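Local coordinates for FAD-binding PCMH-type domain-containing protein (Gibberella zeae, PDB 6YJO) that binds FAD covalently and is probably an oxidoreductase of the oxygen-dependent FAD-linked family, one of a group of fungal oligosaccharide-oxidising flavoenzymes, at residues Val126-Cys134 with Asp148-Ala156; Thr186-Leu197 with Phe224-Gln233. One frame throughout, in Å; residues are numbered along the deposited sequence.

Contact 1 of 2, residues Val126-Cys134 with Asp148-Ala156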
# COMPACT_ATOMS: atom_id res chain seq x y z
N VAL A 126 -15.29 -10.29 8.40
CA VAL A 126 -15.43 -10.50 6.96
C VAL A 126 -16.75 -11.20 6.71
O VAL A 126 -17.18 -12.04 7.51
CB VAL A 126 -14.26 -11.32 6.38
CG1 VAL A 126 -14.45 -11.54 4.88
CG2 VAL A 126 -12.92 -10.64 6.67
N THR A 127 -17.40 -10.87 5.60
CA THR A 127 -18.68 -11.46 5.23
C THR A 127 -18.73 -11.60 3.71
O THR A 127 -18.63 -10.59 3.00
CB THR A 127 -19.86 -10.61 5.73
OG1 THR A 127 -19.92 -10.68 7.16
CG2 THR A 127 -21.17 -11.10 5.15
N LEU A 128 -18.88 -12.83 3.23
CA LEU A 128 -18.95 -13.14 1.81
C LEU A 128 -20.41 -13.37 1.43
O LEU A 128 -21.06 -14.28 1.96
CB LEU A 128 -18.11 -14.38 1.47
CG LEU A 128 -18.21 -14.93 0.05
CD1 LEU A 128 -17.79 -13.89 -0.99
CD2 LEU A 128 -17.38 -16.19 -0.10
N ASN A 129 -20.92 -12.54 0.52
CA ASN A 129 -22.29 -12.66 0.03
C ASN A 129 -22.36 -13.68 -1.10
O ASN A 129 -21.34 -14.14 -1.63
CB ASN A 129 -22.80 -11.30 -0.44
CG ASN A 129 -22.92 -10.30 0.69
OD1 ASN A 129 -23.60 -10.56 1.69
ND2 ASN A 129 -22.26 -9.16 0.54
N LYS A 130 -23.59 -14.02 -1.49
CA LYS A 130 -23.80 -15.06 -2.50
C LYS A 130 -23.57 -14.55 -3.91
O LYS A 130 -23.20 -15.34 -4.79
CB LYS A 130 -25.22 -15.62 -2.37
CG LYS A 130 -25.48 -16.41 -1.10
CD LYS A 130 -24.53 -17.59 -0.97
CE LYS A 130 -24.99 -18.56 0.10
NZ LYS A 130 -23.91 -19.51 0.49
N ASP A 131 -23.77 -13.26 -4.16
CA ASP A 131 -23.45 -12.66 -5.45
C ASP A 131 -21.96 -12.37 -5.60
O ASP A 131 -21.56 -11.79 -6.62
CB ASP A 131 -24.28 -11.38 -5.67
CG ASP A 131 -23.95 -10.28 -4.68
OD1 ASP A 131 -23.07 -10.46 -3.82
OD2 ASP A 131 -24.60 -9.21 -4.76
N MET A 132 -21.15 -12.78 -4.62
CA MET A 132 -19.69 -12.74 -4.62
C MET A 132 -19.13 -11.37 -4.24
O MET A 132 -17.91 -11.20 -4.26
CB MET A 132 -19.10 -13.18 -5.97
CG MET A 132 -19.53 -14.58 -6.39
SD MET A 132 -18.97 -15.90 -5.28
CE MET A 132 -20.28 -15.99 -4.05
N SER A 133 -19.98 -10.40 -3.91
CA SER A 133 -19.49 -9.24 -3.19
C SER A 133 -19.16 -9.64 -1.75
O SER A 133 -19.60 -10.69 -1.26
CB SER A 133 -20.53 -8.11 -3.19
OG SER A 133 -21.65 -8.45 -2.39
N CYS A 134 -18.38 -8.81 -1.07
CA CYS A 134 -18.05 -9.05 0.33
C CYS A 134 -18.05 -7.73 1.09
O CYS A 134 -17.85 -6.66 0.52
CB CYS A 134 -16.70 -9.75 0.50
SG CYS A 134 -15.26 -8.82 -0.10
N ASP A 148 -10.50 -15.80 5.43
CA ASP A 148 -11.95 -15.93 5.58
C ASP A 148 -12.68 -15.98 4.23
O ASP A 148 -13.75 -16.58 4.14
CB ASP A 148 -12.50 -14.78 6.42
CG ASP A 148 -12.40 -15.05 7.91
OD1 ASP A 148 -11.55 -15.88 8.31
OD2 ASP A 148 -13.17 -14.44 8.67
N LEU A 149 -12.11 -15.37 3.19
CA LEU A 149 -12.77 -15.41 1.88
C LEU A 149 -12.60 -16.76 1.20
O LEU A 149 -13.52 -17.25 0.54
CB LEU A 149 -12.23 -14.30 0.98
CG LEU A 149 -12.68 -12.87 1.28
CD1 LEU A 149 -12.02 -11.91 0.30
CD2 LEU A 149 -14.19 -12.74 1.22
N PHE A 150 -11.42 -17.37 1.35
CA PHE A 150 -11.18 -18.68 0.76
C PHE A 150 -11.92 -19.78 1.50
O PHE A 150 -12.18 -20.84 0.91
CB PHE A 150 -9.67 -18.97 0.75
CG PHE A 150 -9.31 -20.30 0.14
CD1 PHE A 150 -9.24 -21.44 0.94
CD2 PHE A 150 -9.04 -20.41 -1.21
CE1 PHE A 150 -8.90 -22.66 0.38
CE2 PHE A 150 -8.71 -21.64 -1.77
CZ PHE A 150 -8.64 -22.76 -0.97
N GLN A 151 -12.27 -19.56 2.77
CA GLN A 151 -12.96 -20.56 3.58
C GLN A 151 -14.47 -20.34 3.65
O GLN A 151 -15.21 -21.31 3.81
CB GLN A 151 -12.38 -20.59 5.00
CG GLN A 151 -12.81 -21.80 5.82
CD GLN A 151 -13.94 -21.49 6.77
OE1 GLN A 151 -15.08 -21.91 6.56
NE2 GLN A 151 -13.64 -20.76 7.84
N PHE A 152 -14.94 -19.09 3.55
CA PHE A 152 -16.38 -18.87 3.44
C PHE A 152 -16.90 -19.33 2.09
O PHE A 152 -18.04 -19.81 1.99
CB PHE A 152 -16.71 -17.39 3.66
CG PHE A 152 -16.50 -16.91 5.07
CD1 PHE A 152 -16.23 -17.80 6.11
CD2 PHE A 152 -16.59 -15.56 5.37
CE1 PHE A 152 -16.05 -17.35 7.40
CE2 PHE A 152 -16.41 -15.11 6.66
CZ PHE A 152 -16.14 -16.00 7.68
N GLY A 153 -16.09 -19.19 1.05
CA GLY A 153 -16.36 -19.79 -0.25
C GLY A 153 -15.07 -20.36 -0.79
O GLY A 153 -14.45 -21.22 -0.16
N LYS A 154 -14.65 -19.91 -1.97
CA LYS A 154 -13.26 -20.01 -2.40
C LYS A 154 -12.94 -18.72 -3.15
O LYS A 154 -12.59 -18.71 -4.32
CB LYS A 154 -13.01 -21.25 -3.27
CG LYS A 154 -12.65 -22.50 -2.49
CD LYS A 154 -11.92 -23.49 -3.39
CE LYS A 154 -11.63 -24.81 -2.69
NZ LYS A 154 -10.66 -25.61 -3.49
N ARG A 155 -13.07 -17.61 -2.43
CA ARG A 155 -13.03 -16.29 -3.03
C ARG A 155 -11.84 -15.52 -2.48
O ARG A 155 -11.24 -15.89 -1.47
CB ARG A 155 -14.34 -15.52 -2.76
CG ARG A 155 -15.60 -16.30 -3.14
CD ARG A 155 -15.65 -16.66 -4.61
NE ARG A 155 -15.77 -15.49 -5.47
CZ ARG A 155 -15.98 -15.54 -6.78
NH1 ARG A 155 -16.10 -16.71 -7.40
NH2 ARG A 155 -16.08 -14.41 -7.48
N ALA A 156 -11.51 -14.43 -3.17
CA ALA A 156 -10.31 -13.67 -2.86
C ALA A 156 -10.43 -12.29 -3.50
O ALA A 156 -11.22 -12.08 -4.42
CB ALA A 156 -9.05 -14.38 -3.36
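Bends at chi2 (-60°) and chi3 (-66°) fold the Arg-155 chain back, and the Met-132 chain is also bent at chi2 and chi3, with chi3 of the opposite sign; the two side chains cross at about a right angle. SD of Met-132 sits over one face of the guanidinium group, displaced toward its rim and 3.2 Å from NE of Arg-155; NE itself is hydrogen-bonded to OG1 of Thr-234 on strand 226-236. Leu-128, with CG anti to the backbone N (chi1 173°), sends CD2 to 3.5 Å from CG of Arg-155 and equally close to N of Gly-153, the first residue to leave helical geometry. Here the hairpin of strands 126-128 and 133-137, its type I turn running from Asn-129 to Met-132, lies against the end of helix 142-152 in the FAD-binding domain. Farther along, CG1 of Val-126 meets CD2 of Leu-149 at 3.9 Å, and CD2 of Leu-149 also lies 4.0 Å from CB of Cys-134 on the returning strand. The Phe-152 ring presents its edge to the backbone: CE2 lies 3.3 Å from O of Val-126, while CB of Asp-148, one helical turn back, lies over one face of the ring, toward its rim.

Contact 2 of 2, residues Thr186-Leu197 with Phe224-Gln233. With FAD (flavin-adenine dinucleotide), chain C.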
# COMPACT_ATOMS: atom_id res chain seq x y z
N THR A 186 -6.25 -3.57 -5.29
CA THR A 186 -7.34 -3.83 -4.36
C THR A 186 -8.48 -2.84 -4.55
O THR A 186 -9.66 -3.21 -4.47
CB THR A 186 -6.83 -3.77 -2.92
OG1 THR A 186 -5.60 -4.49 -2.81
CG2 THR A 186 -7.86 -4.38 -1.97
N LEU A 187 -8.16 -1.57 -4.81
CA LEU A 187 -9.20 -0.58 -5.00
C LEU A 187 -9.92 -0.73 -6.33
O LEU A 187 -10.98 -0.12 -6.51
CB LEU A 187 -8.64 0.84 -4.87
CG LEU A 187 -7.53 1.33 -5.81
CD1 LEU A 187 -8.02 1.56 -7.23
CD2 LEU A 187 -6.95 2.62 -5.24
N ASP A 188 -9.37 -1.51 -7.27
CA ASP A 188 -10.08 -1.75 -8.53
C ASP A 188 -11.31 -2.62 -8.32
O ASP A 188 -12.26 -2.54 -9.10
CB ASP A 188 -9.14 -2.39 -9.55
CG ASP A 188 -8.06 -1.43 -10.03
OD1 ASP A 188 -8.23 -0.20 -9.88
OD2 ASP A 188 -7.04 -1.91 -10.57
N THR A 189 -11.31 -3.43 -7.26
CA THR A 189 -12.46 -4.25 -6.90
C THR A 189 -13.32 -3.59 -5.83
O THR A 189 -14.21 -4.25 -5.28
CB THR A 189 -11.99 -5.63 -6.43
OG1 THR A 189 -11.31 -5.50 -5.17
CG2 THR A 189 -11.05 -6.26 -7.44
N PHE A 190 -13.09 -2.31 -5.55
CA PHE A 190 -13.77 -1.60 -4.47
C PHE A 190 -15.16 -1.18 -4.91
O PHE A 190 -15.33 -0.54 -5.95
CB PHE A 190 -12.94 -0.38 -4.06
CG PHE A 190 -13.53 0.41 -2.93
CD1 PHE A 190 -13.44 -0.04 -1.63
CD2 PHE A 190 -14.16 1.63 -3.17
CE1 PHE A 190 -13.98 0.69 -0.59
CE2 PHE A 190 -14.70 2.36 -2.13
CZ PHE A 190 -14.61 1.89 -0.84
N LEU A 191 -16.17 -1.55 -4.11
CA LEU A 191 -17.56 -1.21 -4.39
C LEU A 191 -18.03 0.02 -3.64
O LEU A 191 -18.70 0.88 -4.22
CB LEU A 191 -18.48 -2.39 -4.01
CG LEU A 191 -18.34 -3.71 -4.79
CD1 LEU A 191 -19.27 -4.77 -4.19
CD2 LEU A 191 -18.66 -3.52 -6.26
N GLY A 192 -17.69 0.13 -2.36
CA GLY A 192 -18.11 1.25 -1.54
C GLY A 192 -17.74 0.98 -0.10
O GLY A 192 -17.19 -0.07 0.24
N ALA A 193 -18.03 1.97 0.75
CA ALA A 193 -17.67 1.86 2.16
C ALA A 193 -18.58 2.72 3.02
O ALA A 193 -18.89 3.86 2.67
CB ALA A 193 -16.22 2.28 2.39
N THR A 194 -19.00 2.15 4.15
CA THR A 194 -19.56 2.95 5.23
C THR A 194 -18.45 3.83 5.80
O THR A 194 -17.41 3.32 6.23
CB THR A 194 -20.14 2.03 6.30
OG1 THR A 194 -21.03 1.08 5.69
CG2 THR A 194 -20.89 2.83 7.35
N ILE A 195 -18.65 5.14 5.78
CA ILE A 195 -17.62 6.10 6.15
C ILE A 195 -18.23 7.18 7.03
O ILE A 195 -19.38 7.59 6.83
CB ILE A 195 -16.96 6.71 4.90
CG1 ILE A 195 -15.87 7.72 5.30
CG2 ILE A 195 -18.00 7.38 4.00
CD1 ILE A 195 -15.04 8.20 4.13
N VAL A 196 -17.46 7.63 8.01
CA VAL A 196 -17.87 8.68 8.93
C VAL A 196 -17.17 9.97 8.54
O VAL A 196 -15.94 10.07 8.62
CB VAL A 196 -17.55 8.30 10.39
CG1 VAL A 196 -18.02 9.39 11.35
CG2 VAL A 196 -18.19 6.96 10.74
N LEU A 197 -17.95 10.96 8.12
CA LEU A 197 -17.39 12.25 7.76
C LEU A 197 -17.05 13.06 9.01
O LEU A 197 -17.45 12.73 10.13
CB LEU A 197 -18.35 13.03 6.86
CG LEU A 197 -18.96 12.23 5.71
CD1 LEU A 197 -19.81 13.13 4.82
CD2 LEU A 197 -17.87 11.53 4.90
N PHE A 224 -10.34 11.93 4.00
CA PHE A 224 -11.72 12.35 3.83
C PHE A 224 -12.69 11.78 4.86
O PHE A 224 -13.84 12.23 4.90
CB PHE A 224 -12.22 11.97 2.43
CG PHE A 224 -11.52 12.71 1.34
CD1 PHE A 224 -10.33 12.23 0.82
CD2 PHE A 224 -12.04 13.89 0.84
CE1 PHE A 224 -9.67 12.91 -0.18
CE2 PHE A 224 -11.39 14.58 -0.17
CZ PHE A 224 -10.21 14.09 -0.68
N GLY A 225 -12.29 10.83 5.68
CA GLY A 225 -13.19 10.30 6.68
C GLY A 225 -12.65 9.03 7.29
O GLY A 225 -11.58 8.53 6.92
N ILE A 226 -13.41 8.52 8.26
CA ILE A 226 -13.06 7.29 8.97
C ILE A 226 -13.94 6.18 8.41
O ILE A 226 -15.13 6.09 8.72
CB ILE A 226 -13.25 7.44 10.49
CG1 ILE A 226 -12.58 8.72 11.00
CG2 ILE A 226 -12.67 6.23 11.21
CD1 ILE A 226 -11.07 8.63 11.06
N VAL A 227 -13.35 5.34 7.56
CA VAL A 227 -14.07 4.20 7.01
C VAL A 227 -14.21 3.12 8.08
O VAL A 227 -13.28 2.86 8.86
CB VAL A 227 -13.34 3.66 5.77
CG1 VAL A 227 -13.94 2.33 5.33
CG2 VAL A 227 -13.41 4.67 4.64
N ALA A 228 -15.37 2.48 8.11
CA ALA A 228 -15.67 1.42 9.06
C ALA A 228 -15.89 0.06 8.40
O ALA A 228 -15.64 -0.97 9.04
CB ALA A 228 -16.92 1.76 9.88
N GLU A 229 -16.34 0.03 7.15
CA GLU A 229 -16.58 -1.21 6.43
C GLU A 229 -16.35 -0.95 4.94
O GLU A 229 -16.90 0.01 4.40
CB GLU A 229 -18.00 -1.72 6.68
CG GLU A 229 -18.26 -3.14 6.23
CD GLU A 229 -19.62 -3.66 6.68
OE1 GLU A 229 -19.80 -3.88 7.90
OE2 GLU A 229 -20.50 -3.85 5.82
N LEU A 230 -15.53 -1.78 4.30
CA LEU A 230 -15.27 -1.68 2.87
C LEU A 230 -15.95 -2.83 2.14
O LEU A 230 -16.07 -3.94 2.68
CB LEU A 230 -13.76 -1.70 2.57
CG LEU A 230 -12.90 -0.60 3.20
CD1 LEU A 230 -12.39 -1.02 4.59
CD2 LEU A 230 -11.72 -0.24 2.30
N GLY A 231 -16.41 -2.56 0.93
CA GLY A 231 -17.04 -3.56 0.08
C GLY A 231 -16.17 -3.81 -1.14
O GLY A 231 -15.58 -2.87 -1.69
N PHE A 232 -16.06 -5.08 -1.53
CA PHE A 232 -15.30 -5.48 -2.71
C PHE A 232 -16.03 -6.60 -3.45
O PHE A 232 -16.80 -7.36 -2.85
CB PHE A 232 -13.90 -5.99 -2.35
CG PHE A 232 -13.13 -5.11 -1.40
CD1 PHE A 232 -12.26 -4.15 -1.88
CD2 PHE A 232 -13.26 -5.27 -0.03
CE1 PHE A 232 -11.55 -3.35 -1.01
CE2 PHE A 232 -12.55 -4.47 0.84
CZ PHE A 232 -11.69 -3.51 0.35
N GLN A 233 -15.76 -6.69 -4.75
CA GLN A 233 -16.24 -7.79 -5.59
C GLN A 233 -15.10 -8.80 -5.70
O GLN A 233 -14.07 -8.52 -6.32
CB GLN A 233 -16.67 -7.27 -6.96
CG GLN A 233 -17.45 -8.28 -7.80
CD GLN A 233 -18.80 -8.62 -7.19
OE1 GLN A 233 -19.48 -7.76 -6.64
NE2 GLN A 233 -19.19 -9.89 -7.28
PA FAD C . -2.24 2.33 8.95
O1A FAD C . -1.08 3.03 9.53
O2A FAD C . -3.26 1.83 9.99
O5B FAD C . -2.97 3.23 7.88
C5B FAD C . -2.23 3.90 6.84
C4B FAD C . -3.03 5.07 6.33
O4B FAD C . -4.42 4.67 6.19
C3B FAD C . -3.03 6.29 7.25
O3B FAD C . -3.10 7.49 6.49
C2B FAD C . -4.29 6.06 8.08
O2B FAD C . -4.80 7.27 8.61
C1B FAD C . -5.23 5.48 7.03
N9A FAD C . -6.31 4.67 7.57
C8A FAD C . -6.22 3.50 8.27
N7A FAD C . -7.37 3.00 8.64
C5A FAD C . -8.30 3.92 8.16
C6A FAD C . -9.70 3.97 8.23
N6A FAD C . -10.46 3.05 8.83
N1A FAD C . -10.31 5.03 7.64
C2A FAD C . -9.56 5.95 7.04
N3A FAD C . -8.23 6.00 6.91
C4A FAD C . -7.65 4.95 7.50
N1 FAD C . 1.79 -2.19 -0.10
C2 FAD C . 1.60 -2.72 -1.34
O2 FAD C . 1.03 -2.08 -2.24
N3 FAD C . 2.05 -4.00 -1.62
C4 FAD C . 2.71 -4.84 -0.74
O4 FAD C . 3.07 -5.96 -1.09
C4X FAD C . 2.90 -4.26 0.58
N5 FAD C . 3.51 -4.98 1.48
C5X FAD C . 3.69 -4.43 2.74
C6 FAD C . 4.37 -5.17 3.71
C7 FAD C . 4.55 -4.68 4.99
C7M FAD C . 5.26 -5.53 6.01
C8 FAD C . 4.11 -3.38 5.30
C8M FAD C . 4.30 -2.80 6.68
C9 FAD C . 3.46 -2.63 4.33
C9A FAD C . 3.25 -3.14 3.06
N10 FAD C . 2.59 -2.40 2.06
C10 FAD C . 2.41 -2.93 0.80
C1' FAD C . 2.13 -1.03 2.32
C2' FAD C . 0.68 -0.94 2.74
O2' FAD C . -0.17 -1.08 1.61
C3' FAD C . 0.45 0.44 3.37
O3' FAD C . 1.39 0.61 4.43
C4' FAD C . -0.96 0.65 3.94
O4' FAD C . -1.42 1.96 3.61
C5' FAD C . -0.97 0.46 5.44
O5' FAD C . -2.33 0.31 5.88
P FAD C . -2.65 -0.04 7.38
O1P FAD C . -4.13 0.21 7.66
O2P FAD C . -2.13 -1.40 7.69
O3P FAD C . -1.76 1.07 8.12
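Backbone hydrogen bonds join Thr-189 to Val-196 with Ile-226 to Gln-233 as antiparallel strands. N of Ala-228 gives an almost straight bond (178°) to O of Thr-194 at 2.9 Å, and Val-196 and Ile-226 exchange a reciprocal pair. Toward the other end N of Leu-191 bonds to O of Gly-231 at 2.8 Å, and N of Gln-233 to O of Thr-189. A beta bulge shifts the register by one residue between Thr-194 and Ile-195.

Aromatic packing is concentrated near the 3-10 segment 186-188. Phe-190 turns its edge toward the face of Phe-232 in an offset edge-to-face pair, centroids 5.9 Å apart and planes at 71°. Phe-190, its CG anti to the backbone N (chi1 -179°), also brings CE1 to 3.8 Å from CD2 of Leu-230, while N of Gly-192 lies over the centre of one face of the Phe-190 ring. Thr-186 adds its O at the edge of the Phe-232 ring.

Apolar contacts continue along the same face of the sheet: Val-227 splits its methyls, CG1 to CB of Ala-193 at 3.7 Å and CG2 to CD1 of Ile-195 at 3.9 Å. On the other face, Ile-81 of helix 78-90 packs against Val-196 and Ile-226.

Both hydrogen bonds to FAD from these segments are made by the backbone of Val-227; Gly-225 and Ile-226 also line the pocket. N of Val-227 donates to N1A of FAD at 3.1 Å and its O accepts from N6A at 2.8 Å, so the backbone reads the Watson-Crick edge of the adenine, forming the adenine end of the FAD site in this PCMH-type domain.

How the contacts relate
From the N terminus, contact 1 comes first: segment 126-134 turns back on itself, and the chain runs on through strand 133-137 into helix 142-152, whose last turn, with strand 155-156, forms the second segment and closes a short loop. Contact 2 then opens at 186-197 and closes at 224-233 after strand 202-206 and helix 211-220. The two are in series, neither nested nor crossed, with centres about 17 Å apart. They meet in one antiparallel sheet, where strand 226-236 pairs with 133-137, 155-156 and 190-196. At the junction N of Cys-134 lies 2.8 Å from O of Phe-232, probably hydrogen-bonded, linking the peripheral hairpin and helix to the strand pair whose member 226-236 binds the adenine of FAD.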